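Local coordinates for aldehyde dehydrogenase family protein (Pseudomonas syringae pv. tomato, PDB 6X9L) that oxidises long-chain aliphatic aldehydes such as octanal, with NAD+ bound as the electron-accepting cofactor, at residues R78-I89 and A120-L130. The protein carries 1 engineered substitution. Numbering follows the deposited sequence.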
# COMPACT_ATOMS: atom_id res chain seq x y z
N ARG A 78 24.45 -6.65 -8.93
CA ARG A 78 23.09 -6.87 -9.42
C ARG A 78 22.85 -6.09 -10.72
O ARG A 78 22.33 -6.64 -11.69
CB ARG A 78 22.06 -6.48 -8.36
CG ARG A 78 22.27 -7.16 -7.02
CD ARG A 78 20.95 -7.31 -6.24
NE ARG A 78 20.34 -6.03 -5.92
CZ ARG A 78 20.49 -5.39 -4.76
NH1 ARG A 78 21.25 -5.93 -3.81
NH2 ARG A 78 19.89 -4.22 -4.55
N ALA A 79 23.27 -4.82 -10.76
CA ALA A 79 23.11 -4.02 -11.97
C ALA A 79 23.79 -4.65 -13.18
O ALA A 79 23.33 -4.45 -14.31
CB ALA A 79 23.65 -2.60 -11.76
N GLN A 80 24.87 -5.40 -12.96
CA GLN A 80 25.53 -6.05 -14.09
C GLN A 80 24.67 -7.17 -14.68
O GLN A 80 24.58 -7.31 -15.91
CB GLN A 80 26.91 -6.57 -13.65
CG GLN A 80 27.92 -5.44 -13.50
CD GLN A 80 29.24 -5.86 -12.86
OE1 GLN A 80 29.36 -6.94 -12.29
NE2 GLN A 80 30.24 -4.98 -12.94
N VAL A 81 24.02 -7.96 -13.83
CA VAL A 81 23.17 -9.04 -14.32
C VAL A 81 21.99 -8.45 -15.09
O VAL A 81 21.62 -8.92 -16.18
CB VAL A 81 22.71 -9.92 -13.14
CG1 VAL A 81 21.86 -11.06 -13.65
CG2 VAL A 81 23.91 -10.43 -12.36
N ILE A 82 21.38 -7.42 -14.51
CA ILE A 82 20.25 -6.76 -15.15
C ILE A 82 20.68 -6.18 -16.48
O ILE A 82 19.97 -6.32 -17.48
CB ILE A 82 19.69 -5.69 -14.20
CG1 ILE A 82 19.16 -6.37 -12.94
CG2 ILE A 82 18.64 -4.83 -14.90
CD1 ILE A 82 18.84 -5.42 -11.84
N GLY A 83 21.84 -5.52 -16.51
CA GLY A 83 22.35 -5.01 -17.77
C GLY A 83 22.42 -6.09 -18.82
O GLY A 83 22.02 -5.88 -19.97
N ARG A 84 22.90 -7.28 -18.44
CA ARG A 84 23.06 -8.38 -19.39
C ARG A 84 21.70 -8.91 -19.85
O ARG A 84 21.50 -9.17 -21.04
CB ARG A 84 23.88 -9.49 -18.75
CG ARG A 84 23.99 -10.74 -19.56
CD ARG A 84 24.63 -10.47 -20.90
NE ARG A 84 24.93 -11.72 -21.60
CZ ARG A 84 25.18 -11.82 -22.90
NH1 ARG A 84 25.18 -10.75 -23.68
NH2 ARG A 84 25.44 -13.01 -23.42
N ILE A 85 20.76 -9.08 -18.93
CA ILE A 85 19.39 -9.36 -19.32
C ILE A 85 18.92 -8.40 -20.41
O ILE A 85 18.32 -8.81 -21.41
CB ILE A 85 18.47 -9.29 -18.08
CG1 ILE A 85 18.77 -10.47 -17.16
CG2 ILE A 85 17.01 -9.27 -18.49
CD1 ILE A 85 18.04 -10.39 -15.87
N HIS A 86 19.18 -7.09 -20.24
CA HIS A 86 18.74 -6.12 -21.24
C HIS A 86 19.41 -6.35 -22.60
O HIS A 86 18.76 -6.22 -23.64
CB HIS A 86 19.02 -4.69 -20.76
CG HIS A 86 18.69 -3.63 -21.77
ND1 HIS A 86 19.65 -3.07 -22.60
CD2 HIS A 86 17.52 -3.03 -22.09
CE1 HIS A 86 19.08 -2.17 -23.38
NE2 HIS A 86 17.79 -2.13 -23.10
N GLU A 87 20.71 -6.66 -22.60
CA GLU A 87 21.37 -6.98 -23.86
C GLU A 87 20.69 -8.15 -24.55
O GLU A 87 20.49 -8.13 -25.77
CB GLU A 87 22.84 -7.31 -23.63
CG GLU A 87 23.67 -6.19 -23.06
CD GLU A 87 25.02 -6.68 -22.57
OE1 GLU A 87 25.41 -7.81 -22.95
OE2 GLU A 87 25.68 -5.96 -21.80
N LEU A 88 20.30 -9.17 -23.78
CA LEU A 88 19.75 -10.38 -24.37
C LEU A 88 18.36 -10.13 -24.95
O LEU A 88 18.00 -10.67 -26.00
CB LEU A 88 19.73 -11.49 -23.33
CG LEU A 88 20.73 -12.64 -23.52
CD1 LEU A 88 21.97 -12.18 -24.29
CD2 LEU A 88 21.13 -13.21 -22.16
N ILE A 89 17.57 -9.30 -24.28
CA ILE A 89 16.28 -8.90 -24.83
C ILE A 89 16.48 -8.26 -26.21
O ILE A 89 15.78 -8.59 -27.17
CB ILE A 89 15.55 -7.95 -23.86
CG1 ILE A 89 15.07 -8.73 -22.64
CG2 ILE A 89 14.39 -7.22 -24.52
CD1 ILE A 89 14.55 -7.83 -21.53
N ALA A 120 12.06 -3.66 -23.03
CA ALA A 120 13.50 -3.47 -22.82
C ALA A 120 13.78 -2.25 -21.94
O ALA A 120 14.64 -2.29 -21.05
CB ALA A 120 14.23 -3.35 -24.16
N GLU A 121 13.01 -1.18 -22.13
CA GLU A 121 13.27 0.09 -21.45
C GLU A 121 13.14 -0.02 -19.93
O GLU A 121 13.94 0.57 -19.20
CB GLU A 121 12.32 1.15 -22.00
CG GLU A 121 12.80 1.75 -23.30
CD GLU A 121 13.99 2.67 -23.09
OE1 GLU A 121 15.15 2.20 -23.20
OE2 GLU A 121 13.76 3.86 -22.78
N HIS A 122 12.12 -0.74 -19.44
CA HIS A 122 12.01 -0.96 -18.00
C HIS A 122 13.27 -1.59 -17.44
O HIS A 122 13.72 -1.24 -16.34
CB HIS A 122 10.81 -1.86 -17.67
CG HIS A 122 9.47 -1.26 -17.95
ND1 HIS A 122 9.16 0.05 -17.65
CD2 HIS A 122 8.36 -1.80 -18.49
CE1 HIS A 122 7.91 0.29 -18.00
NE2 HIS A 122 7.40 -0.81 -18.52
N VAL A 123 13.84 -2.56 -18.17
CA VAL A 123 15.05 -3.22 -17.70
C VAL A 123 16.23 -2.25 -17.71
O VAL A 123 17.05 -2.24 -16.78
CB VAL A 123 15.30 -4.47 -18.57
CG1 VAL A 123 16.58 -5.19 -18.18
CG2 VAL A 123 14.09 -5.40 -18.46
N ARG A 124 16.32 -1.40 -18.73
CA ARG A 124 17.39 -0.42 -18.79
C ARG A 124 17.31 0.54 -17.61
O ARG A 124 18.32 0.82 -16.94
CB ARG A 124 17.33 0.32 -20.12
CG ARG A 124 18.64 0.94 -20.56
CD ARG A 124 18.55 2.45 -20.56
NE ARG A 124 17.30 2.93 -21.15
CZ ARG A 124 16.70 4.06 -20.78
NH1 ARG A 124 17.23 4.82 -19.83
NH2 ARG A 124 15.57 4.43 -21.36
N VAL A 125 16.10 1.03 -17.32
CA VAL A 125 15.87 2.02 -16.27
C VAL A 125 16.26 1.47 -14.90
O VAL A 125 16.83 2.19 -14.07
CB VAL A 125 14.40 2.48 -16.30
CG1 VAL A 125 14.05 3.27 -15.04
CG2 VAL A 125 14.11 3.30 -17.55
N ALA A 126 15.94 0.20 -14.64
CA ALA A 126 16.32 -0.40 -13.36
C ALA A 126 17.82 -0.62 -13.27
O ALA A 126 18.39 -0.52 -12.18
CB ALA A 126 15.57 -1.73 -13.15
N ARG A 127 18.49 -0.86 -14.40
CA ARG A 127 19.93 -0.97 -14.38
C ARG A 127 20.57 0.37 -14.00
O ARG A 127 21.30 0.47 -13.01
CB ARG A 127 20.46 -1.46 -15.73
CG ARG A 127 21.98 -1.37 -15.81
CD ARG A 127 22.47 -1.50 -17.24
NE ARG A 127 22.25 -0.29 -18.01
CZ ARG A 127 22.27 -0.25 -19.34
NH1 ARG A 127 22.50 -1.37 -20.02
NH2 ARG A 127 22.07 0.89 -19.98
N ASP A 128 20.31 1.40 -14.81
CA ASP A 128 20.91 2.71 -14.58
C ASP A 128 20.62 3.21 -13.18
O ASP A 128 21.40 3.97 -12.60
CB ASP A 128 20.38 3.74 -15.58
CG ASP A 128 20.64 3.35 -17.02
OD1 ASP A 128 21.58 2.56 -17.28
OD2 ASP A 128 19.91 3.85 -17.89
N LEU A 129 19.48 2.78 -12.64
CA LEU A 129 18.98 3.33 -11.39
C LEU A 129 19.87 2.95 -10.21
O LEU A 129 20.11 3.75 -9.30
CB LEU A 129 17.55 2.81 -11.21
CG LEU A 129 16.62 3.23 -10.11
CD1 LEU A 129 15.23 3.13 -10.67
CD2 LEU A 129 16.81 2.28 -8.96
N LEU A 130 20.39 1.72 -10.23
CA LEU A 130 21.24 1.26 -9.14
C LEU A 130 22.52 2.08 -9.02
O LEU A 130 23.15 2.06 -7.96
CB LEU A 130 21.55 -0.23 -9.33
CG LEU A 130 20.36 -1.15 -8.97
CD1 LEU A 130 20.49 -2.52 -9.61
CD2 LEU A 130 20.21 -1.29 -7.45
O HOH W 1 16.03 -0.05 -24.14
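H86 and V123 interlock in a knobs-into-holes pair of nearly antiparallel helices in the aldehyde dehydrogenase fold. The axes run at 158° to each other and approach to 8.7 Å. V123 is the knob among I82, I85, H86 and I89: its CG1 lies 3.6 Å from H86 CB, while CG2, on the other branch, meets I89 CD1. In return, H86 enters the hole of A120, V123, R124 and R127. With CG anti to the backbone N (chi1 175°), the imidazole extends across to the facing helix, where R124 CB covers one face as a CH-pi contact, 4.2 Å from the ring centroid. A120 O lies at the ring edge. R127 is the third knob; its aliphatic CD rests 3.6 Å from G83 CA, and its guanidinium holds D128 OD1 side-on with NE and NH2, in a salt bridge within its own helix. Near A79, L130 CD1 packs on A79 CB and I82 CD1. I82 and V123 also touch helix 161-174, through A174 and T166. Water 1 lies in the plane of the H86 ring, 2.9 Å from H86 NE2, and donates to E121 OE1.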